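Local coordinates for DR2417 (Deinococcus radiodurans, PDB 4XWW), which probably degrades and matures RNA as a two-metal-ion 5'-3' exoribonuclease of the metallo-beta-lactamase superfamily, with possible endonuclease activity, and forms a homodimer, at residues 147-152 and 169-174; 174-179 and 388-393; 212-217 and 409-414; 220-225 and 249-254. One frame throughout, in Å; residues are numbered along the deposited sequence.

Contact 1. Residues 147-152 and 169-174; sequences EFFCMT and DVLHTG
Phe149 and Leu171 meet across one intervening strand in a mixed sheet of the metallo-beta-lactamase fold. Strands 144-150 and 168-172 run parallel to each other with antiparallel strand 159-165 between them, so they share no backbone pairing and touch by side chains that reach over Ile162. The Phe149 side chain crosses that of Leu171 at about a right angle. Its CG sits between the backbone N and the carbonyl carbon (chi1 59°), and the far end of the ring, CZ, lies 4.0 Å from Leu171 CD2. The methyl meets the ring at its edge, close to the ring plane, and the same CZ also approaches His172 O at 3.9 Å. Val195 and Ala198 of helix 192-201 pack on Phe149 and Leu171, closing this face of the sheet.

Beyond the ring, Met151 folds back on itself, bent at chi2 and chi3. Its sulfur comes to the edge of the Phe149 ring, in plane, with SD 3.6 Å from CE2. Nearer the active site the chain turns at Thr173, whose OG1 donates to Gly174 O at 2.7 Å, in the carbonyl plane and on a lone pair. Thr173 lies beside Asp209, the predicted proton donor. The carbonyl of Thr173 is buried with no polar partner in the model, and Met151 CG rests 3.6 Å from Thr173 O.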
# COMPACT_ATOMS: atom_id res chain seq x y z
N GLU A 147 18.55 34.58 6.11
CA GLU A 147 18.61 35.05 4.73
C GLU A 147 17.96 34.04 3.79
O GLU A 147 18.38 32.88 3.74
CB GLU A 147 20.07 35.29 4.31
CG GLU A 147 20.18 35.90 2.90
CD GLU A 147 21.61 36.07 2.42
OE1 GLU A 147 22.55 35.95 3.23
OE2 GLU A 147 21.81 36.29 1.21
N PHE A 148 16.97 34.49 3.02
CA PHE A 148 16.21 33.60 2.16
C PHE A 148 16.89 33.47 0.80
O PHE A 148 17.43 34.44 0.29
CB PHE A 148 14.78 34.13 1.99
CG PHE A 148 13.95 34.05 3.24
CD1 PHE A 148 14.10 34.99 4.25
CD2 PHE A 148 13.00 33.06 3.40
CE1 PHE A 148 13.34 34.92 5.41
CE2 PHE A 148 12.23 32.99 4.56
CZ PHE A 148 12.41 33.93 5.56
N PHE A 149 16.86 32.28 0.20
CA PHE A 149 17.29 32.16 -1.19
C PHE A 149 16.41 31.14 -1.93
O PHE A 149 15.78 30.27 -1.34
CB PHE A 149 18.77 31.80 -1.28
CG PHE A 149 19.12 30.50 -0.62
CD1 PHE A 149 19.47 30.47 0.72
CD2 PHE A 149 19.09 29.31 -1.33
CE1 PHE A 149 19.79 29.28 1.35
CE2 PHE A 149 19.41 28.09 -0.71
CZ PHE A 149 19.75 28.07 0.63
N CYS A 150 16.38 31.27 -3.25
CA CYS A 150 15.48 30.47 -4.07
C CYS A 150 15.99 29.05 -4.26
O CYS A 150 17.15 28.84 -4.61
CB CYS A 150 15.29 31.14 -5.43
SG CYS A 150 14.17 30.23 -6.51
N MET A 151 15.12 28.07 -4.05
CA MET A 151 15.39 26.70 -4.52
C MET A 151 14.18 26.18 -5.28
O MET A 151 13.06 26.27 -4.80
CB MET A 151 15.73 25.76 -3.35
CG MET A 151 16.97 26.22 -2.54
SD MET A 151 18.47 25.98 -3.51
CE MET A 151 18.63 24.22 -3.38
N THR A 152 14.40 25.65 -6.48
CA THR A 152 13.30 25.06 -7.22
C THR A 152 12.70 23.87 -6.47
O THR A 152 13.39 23.14 -5.75
CB THR A 152 13.72 24.60 -8.63
OG1 THR A 152 14.96 23.89 -8.56
CG2 THR A 152 13.87 25.78 -9.56
N ASP A 169 27.12 29.61 10.76
CA ASP A 169 25.97 29.58 9.85
C ASP A 169 25.39 28.19 9.63
O ASP A 169 26.12 27.24 9.40
CB ASP A 169 26.34 30.14 8.48
CG ASP A 169 26.69 31.61 8.51
OD1 ASP A 169 26.46 32.28 9.53
OD2 ASP A 169 27.19 32.08 7.47
N VAL A 170 24.06 28.11 9.65
CA VAL A 170 23.33 26.91 9.25
C VAL A 170 22.72 27.17 7.87
O VAL A 170 22.03 28.17 7.68
CB VAL A 170 22.20 26.56 10.25
CG1 VAL A 170 21.39 25.31 9.78
CG2 VAL A 170 22.76 26.39 11.69
N LEU A 171 23.01 26.31 6.91
CA LEU A 171 22.29 26.36 5.64
C LEU A 171 21.24 25.26 5.60
O LEU A 171 21.56 24.09 5.75
CB LEU A 171 23.23 26.21 4.44
CG LEU A 171 22.56 26.57 3.10
CD1 LEU A 171 23.57 27.29 2.21
CD2 LEU A 171 22.02 25.33 2.39
N HIS A 172 19.99 25.66 5.41
CA HIS A 172 18.89 24.71 5.29
C HIS A 172 18.42 24.78 3.85
O HIS A 172 18.02 25.83 3.38
CB HIS A 172 17.78 25.06 6.29
CG HIS A 172 16.69 24.04 6.39
ND1 HIS A 172 15.77 24.05 7.41
CD2 HIS A 172 16.38 22.99 5.60
CE1 HIS A 172 14.93 23.04 7.24
NE2 HIS A 172 15.28 22.38 6.15
N THR A 173 18.49 23.66 3.12
CA THR A 173 18.14 23.67 1.70
C THR A 173 16.65 23.93 1.47
O THR A 173 16.25 24.31 0.39
CB THR A 173 18.49 22.33 1.01
OG1 THR A 173 17.75 21.26 1.63
CG2 THR A 173 19.97 22.05 1.09
N GLY A 174 15.84 23.70 2.50
CA GLY A 174 14.41 23.50 2.33
C GLY A 174 14.19 22.23 1.54
O GLY A 174 15.10 21.44 1.30

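Contact 2. Residues 174-179 and 388-393; sequences GDFKID and ATILNL
Phe176 drives the end of its ring against Ile390 of helix 384-394, the two side chains coming from opposite directions. Both CZ and CE2 of Phe176 lie 3.5 Å from Ile390 CG1, a close fit that the torsion of the isoleucine explains: CG1 is anti to the carbonyl carbon (chi1 -59°), which brings that branch to the ring. Behind this buried pair, Leu206 and Leu192 pack on Ile390, while Ser208, Leu387 and Met151 flank Phe176.

The other half of the contact is looser and partly open to solvent. Ile178 CD1 stands 4.1 Å from Ile390 CD1 and 3.9 Å from Thr389 CG2, the methyl that faces it while Thr389 OG1 bonds back to Glu385 O in its own helix.

Phe176 N is hydrogen-bonded to Asp209 OD2. Next to it comes Asp175, a zinc ligand in another structure of this protein but modelled here only to CB. The arrangement belongs to the active-site loop of the metallo-beta-lactamase fold, which carries this metal-binding aspartate.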
# COMPACT_ATOMS: atom_id res chain seq x y z
N GLY A 174 15.84 23.70 2.50
CA GLY A 174 14.41 23.50 2.33
C GLY A 174 14.19 22.23 1.54
O GLY A 174 15.10 21.44 1.30
N ASP A 175 12.94 22.03 1.15
CA ASP A 175 12.61 20.96 0.20
C ASP A 175 12.99 21.46 -1.17
O ASP A 175 12.66 22.60 -1.53
CB ASP A 175 11.11 20.63 0.29
N PHE A 176 13.72 20.66 -1.95
CA PHE A 176 14.23 21.15 -3.23
C PHE A 176 14.57 20.08 -4.24
O PHE A 176 14.82 18.93 -3.90
CB PHE A 176 15.50 21.99 -3.02
CG PHE A 176 16.76 21.15 -2.83
CD1 PHE A 176 17.02 20.55 -1.61
CD2 PHE A 176 17.67 20.98 -3.87
CE1 PHE A 176 18.19 19.79 -1.41
CE2 PHE A 176 18.84 20.24 -3.68
CZ PHE A 176 19.10 19.63 -2.46
N LYS A 177 14.60 20.51 -5.50
CA LYS A 177 15.30 19.82 -6.58
C LYS A 177 16.17 20.87 -7.25
O LYS A 177 16.06 22.06 -6.93
CB LYS A 177 14.32 19.21 -7.59
CG LYS A 177 13.52 20.32 -8.30
CD LYS A 177 12.43 19.80 -9.25
CE LYS A 177 13.02 19.00 -10.38
NZ LYS A 177 12.01 18.93 -11.52
N ILE A 178 17.05 20.47 -8.18
CA ILE A 178 17.76 21.49 -8.94
C ILE A 178 17.28 21.41 -10.37
O ILE A 178 17.86 20.71 -11.21
CB ILE A 178 19.30 21.32 -8.88
CG1 ILE A 178 19.74 21.22 -7.42
CG2 ILE A 178 20.00 22.57 -9.53
CD1 ILE A 178 21.23 20.95 -7.21
N ASP A 179 16.21 22.14 -10.65
CA ASP A 179 15.63 22.15 -11.99
C ASP A 179 16.20 23.30 -12.80
O ASP A 179 16.03 24.47 -12.45
CB ASP A 179 14.11 22.26 -11.91
CG ASP A 179 13.42 21.83 -13.20
OD1 ASP A 179 14.00 22.03 -14.29
OD2 ASP A 179 12.30 21.30 -13.12
N ALA A 388 24.35 15.65 -4.00
CA ALA A 388 25.81 15.76 -4.02
C ALA A 388 26.28 17.17 -4.38
O ALA A 388 27.25 17.69 -3.82
CB ALA A 388 26.40 14.75 -4.97
N THR A 389 25.59 17.79 -5.33
CA THR A 389 25.93 19.13 -5.74
C THR A 389 25.88 20.09 -4.55
O THR A 389 26.80 20.88 -4.31
CB THR A 389 25.00 19.62 -6.86
OG1 THR A 389 25.36 18.97 -8.09
CG2 THR A 389 25.14 21.14 -7.06
N ILE A 390 24.81 19.98 -3.76
CA ILE A 390 24.68 20.82 -2.58
C ILE A 390 25.76 20.54 -1.53
O ILE A 390 26.38 21.47 -0.98
CB ILE A 390 23.30 20.66 -1.94
CG1 ILE A 390 22.21 21.04 -2.97
CG2 ILE A 390 23.22 21.50 -0.63
CD1 ILE A 390 22.40 22.44 -3.57
N LEU A 391 26.00 19.26 -1.25
CA LEU A 391 27.06 18.87 -0.33
C LEU A 391 28.43 19.36 -0.82
O LEU A 391 29.23 19.82 -0.01
CB LEU A 391 27.07 17.34 -0.13
CG LEU A 391 26.01 16.82 0.84
CD1 LEU A 391 25.55 15.42 0.48
CD2 LEU A 391 26.55 16.83 2.27
N ASN A 392 28.69 19.30 -2.12
CA ASN A 392 29.98 19.74 -2.66
C ASN A 392 30.14 21.26 -2.64
O ASN A 392 31.24 21.77 -2.44
CB ASN A 392 30.18 19.23 -4.09
CG ASN A 392 30.51 17.73 -4.16
OD1 ASN A 392 31.08 17.16 -3.23
ND2 ASN A 392 30.14 17.10 -5.27
N LEU A 393 29.04 21.97 -2.87
CA LEU A 393 29.08 23.43 -2.90
C LEU A 393 29.19 24.04 -1.50
O LEU A 393 29.87 25.05 -1.31
CB LEU A 393 27.82 23.96 -3.60
CG LEU A 393 27.78 23.86 -5.12
CD1 LEU A 393 26.44 24.37 -5.62
CD2 LEU A 393 28.92 24.71 -5.75

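Contact 3. Residues 212-217 and 409-414; sequences NAERPG and QINHAK
Glu214 reaches Asn411 through an almost extended chain: CG lies anti to the carbonyl carbon (chi1 -64°) and chi2 of -170° carries the carboxylate straight on, past the amide that Asn411 turns toward it. The two side chains cross at a slant, with carboxylate and amide planes 21° apart. Asn411 ND2 sits alongside the stem of the glutamate, 3.6 Å from both Glu214 CG and Glu214 CD. Neither oxygen is close enough for a bond, the nearer being Glu214 OE2 at 3.8 Å from Asn411 ND2.

Next to this polar pair the turn touches the helix directly. Ala213, within the type I turn from Asn212 to Arg215, points its methyl at helix 406-417, and Ala213 CB lies 3.8 Å from both the N and the CB of His412. The turn is closed by Arg215 N donating to Asn212 O at 3.0 Å. ND1 of the His412 ring is hydrogen-bonded to Ser210 OG, and the ring meets Phe399 edge-to-face.

The polar ends of the pair are satisfied elsewhere. Glu214 OE2 forms a salt bridge with Arg407 NE, and Asn411 ND2 bonds to Arg407 O. Glu214 OE1 and Asn411 ND2 are also hydrogen-bonded to Tyr370 OH and Tyr362 OH, respectively, of the second subunit. With both polar ends already engaged by Arg407 and by one tyrosine each from across the dimer interface, the pair can join loop, helix and second subunit without needing a bond between Glu214 and Asn411.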
# COMPACT_ATOMS: atom_id res chain seq x y z
N ASN A 212 14.63 11.86 -1.81
CA ASN A 212 15.01 11.01 -2.93
C ASN A 212 16.46 10.55 -2.83
O ASN A 212 17.11 10.30 -3.83
CB ASN A 212 14.78 11.73 -4.27
CG ASN A 212 13.31 11.76 -4.67
OD1 ASN A 212 12.49 11.00 -4.15
ND2 ASN A 212 12.98 12.62 -5.63
N ALA A 213 16.96 10.42 -1.61
CA ALA A 213 18.37 10.08 -1.44
C ALA A 213 18.74 8.67 -1.95
O ALA A 213 19.92 8.39 -2.16
CB ALA A 213 18.78 10.24 0.04
N GLU A 214 17.74 7.81 -2.17
CA GLU A 214 18.01 6.46 -2.69
C GLU A 214 17.93 6.39 -4.21
O GLU A 214 18.20 5.34 -4.80
CB GLU A 214 17.04 5.44 -2.06
CG GLU A 214 17.23 5.34 -0.56
CD GLU A 214 16.47 4.19 0.08
OE1 GLU A 214 16.62 3.04 -0.38
OE2 GLU A 214 15.74 4.44 1.06
N ARG A 215 17.60 7.51 -4.84
CA ARG A 215 17.47 7.58 -6.30
C ARG A 215 18.74 8.10 -6.97
O ARG A 215 19.17 9.21 -6.70
CB ARG A 215 16.30 8.48 -6.68
CG ARG A 215 14.94 7.94 -6.21
CD ARG A 215 13.81 8.68 -6.92
NE ARG A 215 12.55 8.58 -6.20
CZ ARG A 215 11.44 9.22 -6.57
NH1 ARG A 215 11.44 9.99 -7.65
NH2 ARG A 215 10.33 9.09 -5.86
N PRO A 216 19.35 7.28 -7.83
CA PRO A 216 20.58 7.72 -8.49
C PRO A 216 20.27 8.74 -9.56
O PRO A 216 19.11 8.83 -9.98
CB PRO A 216 21.15 6.43 -9.10
CG PRO A 216 20.37 5.31 -8.44
CD PRO A 216 19.03 5.88 -8.13
N GLY A 217 21.27 9.52 -9.97
CA GLY A 217 21.11 10.45 -11.08
C GLY A 217 20.47 11.77 -10.69
O GLY A 217 20.59 12.22 -9.56
N GLN A 409 17.41 9.17 5.28
CA GLN A 409 18.45 9.92 6.00
C GLN A 409 19.80 9.22 5.97
O GLN A 409 20.84 9.85 5.76
CB GLN A 409 18.05 10.12 7.45
CG GLN A 409 16.91 11.08 7.70
CD GLN A 409 16.50 11.02 9.17
OE1 GLN A 409 15.97 10.00 9.63
NE2 GLN A 409 16.78 12.07 9.90
N ILE A 410 19.77 7.91 6.19
CA ILE A 410 21.02 7.15 6.31
C ILE A 410 21.68 7.04 4.94
O ILE A 410 22.90 7.15 4.80
CB ILE A 410 20.75 5.77 6.94
CG1 ILE A 410 20.41 5.96 8.42
CG2 ILE A 410 21.96 4.86 6.78
CD1 ILE A 410 19.95 4.70 9.13
N ASN A 411 20.86 6.89 3.90
CA ASN A 411 21.41 6.88 2.56
C ASN A 411 21.96 8.23 2.12
O ASN A 411 22.92 8.28 1.36
CB ASN A 411 20.38 6.36 1.56
CG ASN A 411 20.39 4.87 1.51
OD1 ASN A 411 21.32 4.29 0.96
ND2 ASN A 411 19.40 4.24 2.12
N HIS A 412 21.38 9.32 2.62
CA HIS A 412 21.90 10.66 2.34
C HIS A 412 23.28 10.81 3.02
O HIS A 412 24.22 11.37 2.45
CB HIS A 412 20.91 11.71 2.86
CG HIS A 412 21.05 13.07 2.23
ND1 HIS A 412 20.14 14.08 2.47
CD2 HIS A 412 21.99 13.59 1.41
CE1 HIS A 412 20.50 15.16 1.81
NE2 HIS A 412 21.62 14.90 1.16
N ALA A 413 23.38 10.28 4.24
CA ALA A 413 24.64 10.32 4.98
C ALA A 413 25.72 9.54 4.24
O ALA A 413 26.87 9.97 4.14
CB ALA A 413 24.43 9.76 6.40
N LYS A 414 25.36 8.37 3.71
CA LYS A 414 26.31 7.54 2.97
C LYS A 414 26.77 8.21 1.68
O LYS A 414 27.95 8.13 1.33
CB LYS A 414 25.68 6.18 2.64
CG LYS A 414 25.49 5.27 3.85
CD LYS A 414 24.96 3.90 3.42
CE LYS A 414 24.53 3.07 4.63
NZ LYS A 414 25.64 2.84 5.57

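Contact 4. Residues 220-225 and 249-254; sequences PSEAEI and VYRIQN
Glu222 and Arg251 mark the closest backbone approach, 6.8 Å between their CA atoms, where the first turns of helices 222-234 and 249-261 lie against each other. Their side chains cross at about a right angle and form a side-on, two-pronged salt bridge. Arg251 NE donates to Glu222 OE1 at 2.7 Å, and Arg251 NH2 donates to Glu222 OE2 at 2.8 Å. Both bonds are nearly straight and use syn lone pairs, and carboxylate and guanidinium are almost coplanar, 11° apart. The arginine chain, bent at chi2 and chi3, curls back to present this edge, while Ile225 CG2 covers one guanidinium face, 3.9 Å from Arg251 NE.

A water accepts from Asn254 ND2 and donates to both Glu222 O and Glu222 OE1, giving that carboxylate oxygen a second grip; Asn254 ND2 also bonds to Val182 O. Ser221 caps its helix, its OG accepting from Ala223 N at 3.1 Å. The remaining arginine nitrogen, NH1, reaches Ser343 OG and His377 ND1, the latter residue predicted to bind substrate. This buried ion pair sits at the junction of the metallo-beta-lactamase core and the beta-CASP domain, the two-domain architecture characteristic of beta-CASP nucleases, to which RNase J belongs.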
# COMPACT_ATOMS: atom_id res chain seq x y z
N PRO A 220 14.22 14.51 -13.25
CA PRO A 220 13.94 15.18 -14.53
C PRO A 220 13.39 16.59 -14.37
O PRO A 220 12.79 16.89 -13.34
CB PRO A 220 12.87 14.28 -15.18
CG PRO A 220 13.01 12.97 -14.49
CD PRO A 220 13.45 13.26 -13.10
N SER A 221 13.61 17.42 -15.38
CA SER A 221 13.15 18.80 -15.42
C SER A 221 11.67 18.94 -15.77
O SER A 221 11.16 18.17 -16.61
CB SER A 221 13.97 19.58 -16.45
OG SER A 221 13.50 20.89 -16.60
N GLU A 222 10.99 19.93 -15.19
CA GLU A 222 9.62 20.21 -15.61
C GLU A 222 9.53 20.59 -17.09
O GLU A 222 8.50 20.38 -17.73
CB GLU A 222 8.97 21.29 -14.76
CG GLU A 222 8.61 20.82 -13.35
CD GLU A 222 7.53 19.75 -13.31
OE1 GLU A 222 6.62 19.76 -14.17
OE2 GLU A 222 7.57 18.90 -12.39
N ALA A 223 10.62 21.11 -17.66
CA ALA A 223 10.56 21.47 -19.07
C ALA A 223 10.46 20.21 -19.93
O ALA A 223 9.77 20.20 -20.94
CB ALA A 223 11.76 22.34 -19.47
N GLU A 224 11.13 19.13 -19.51
CA GLU A 224 11.06 17.87 -20.24
C GLU A 224 9.67 17.25 -20.10
O GLU A 224 9.11 16.75 -21.07
CB GLU A 224 12.11 16.88 -19.74
CG GLU A 224 12.13 15.62 -20.59
CD GLU A 224 12.69 14.41 -19.87
OE1 GLU A 224 13.51 14.59 -18.94
OE2 GLU A 224 12.31 13.28 -20.24
N ILE A 225 9.13 17.27 -18.89
CA ILE A 225 7.77 16.75 -18.68
C ILE A 225 6.77 17.53 -19.53
O ILE A 225 5.87 16.94 -20.11
CB ILE A 225 7.35 16.82 -17.19
CG1 ILE A 225 8.37 16.10 -16.29
CG2 ILE A 225 5.92 16.28 -17.00
CD1 ILE A 225 8.70 14.67 -16.72
N VAL A 249 1.92 24.16 -9.50
CA VAL A 249 1.66 25.32 -10.33
C VAL A 249 2.50 25.34 -11.60
O VAL A 249 1.97 25.70 -12.65
CB VAL A 249 1.89 26.64 -9.55
CG1 VAL A 249 1.54 27.81 -10.43
CG2 VAL A 249 1.05 26.64 -8.27
N TYR A 250 3.78 24.98 -11.53
CA TYR A 250 4.57 24.95 -12.77
C TYR A 250 4.00 23.98 -13.80
O TYR A 250 3.82 24.33 -14.97
CB TYR A 250 6.02 24.56 -12.51
CG TYR A 250 6.76 25.45 -11.55
CD1 TYR A 250 6.60 26.84 -11.57
CD2 TYR A 250 7.63 24.90 -10.62
CE1 TYR A 250 7.30 27.66 -10.65
CE2 TYR A 250 8.32 25.69 -9.73
CZ TYR A 250 8.16 27.06 -9.75
OH TYR A 250 8.87 27.80 -8.83
N ARG A 251 3.77 22.75 -13.36
CA ARG A 251 3.15 21.70 -14.19
C ARG A 251 1.84 22.19 -14.83
O ARG A 251 1.64 22.06 -16.05
CB ARG A 251 2.89 20.46 -13.33
CG ARG A 251 2.33 19.21 -14.07
CD ARG A 251 3.42 18.37 -14.75
NE ARG A 251 4.53 18.05 -13.85
CZ ARG A 251 4.56 17.05 -12.98
NH1 ARG A 251 3.53 16.18 -12.89
NH2 ARG A 251 5.65 16.89 -12.23
N ILE A 252 0.96 22.74 -14.01
CA ILE A 252 -0.33 23.18 -14.51
C ILE A 252 -0.17 24.36 -15.48
O ILE A 252 -0.81 24.40 -16.52
CB ILE A 252 -1.28 23.55 -13.37
CG1 ILE A 252 -1.58 22.29 -12.55
CG2 ILE A 252 -2.57 24.12 -13.92
CD1 ILE A 252 -2.30 22.54 -11.22
N GLN A 253 0.69 25.32 -15.15
CA GLN A 253 0.89 26.44 -16.07
C GLN A 253 1.40 25.95 -17.42
O GLN A 253 0.91 26.37 -18.48
CB GLN A 253 1.87 27.47 -15.51
CG GLN A 253 2.16 28.61 -16.50
CD GLN A 253 0.98 29.54 -16.70
OE1 GLN A 253 0.27 29.87 -15.75
NE2 GLN A 253 0.78 30.01 -17.93
N ASN A 254 2.36 25.04 -17.39
CA ASN A 254 2.89 24.50 -18.65
C ASN A 254 1.80 23.76 -19.43
O ASN A 254 1.78 23.82 -20.66
CB ASN A 254 4.09 23.60 -18.37
CG ASN A 254 5.31 24.38 -17.87
OD1 ASN A 254 5.46 25.58 -18.16
ND2 ASN A 254 6.19 23.70 -17.16
O HOH W 1 6.00 20.80 -16.62

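From the N terminus, contact 1 closes a short loop that holds strand 159-165, joining two strands of one sheet. Contact 2 opens at once, sharing Gly174, and its long loop ends on helix 384-394. Contact 3 starts within that loop and ends beyond it, on helix 406-417, so contacts 2 and 3 cross; Leu391 and His412 pack where their helices meet. Contact 4 closes a short loop lying within both long ones, at the entry to the beta-CASP region. Thr152 bonds to Lys177 and Asp179 between contacts 1 and 2, and Asp179 bonds to Ser221 and Glu222 between contacts 2 and 4. Segment 174-179 thereby links the sheet to the domain junction.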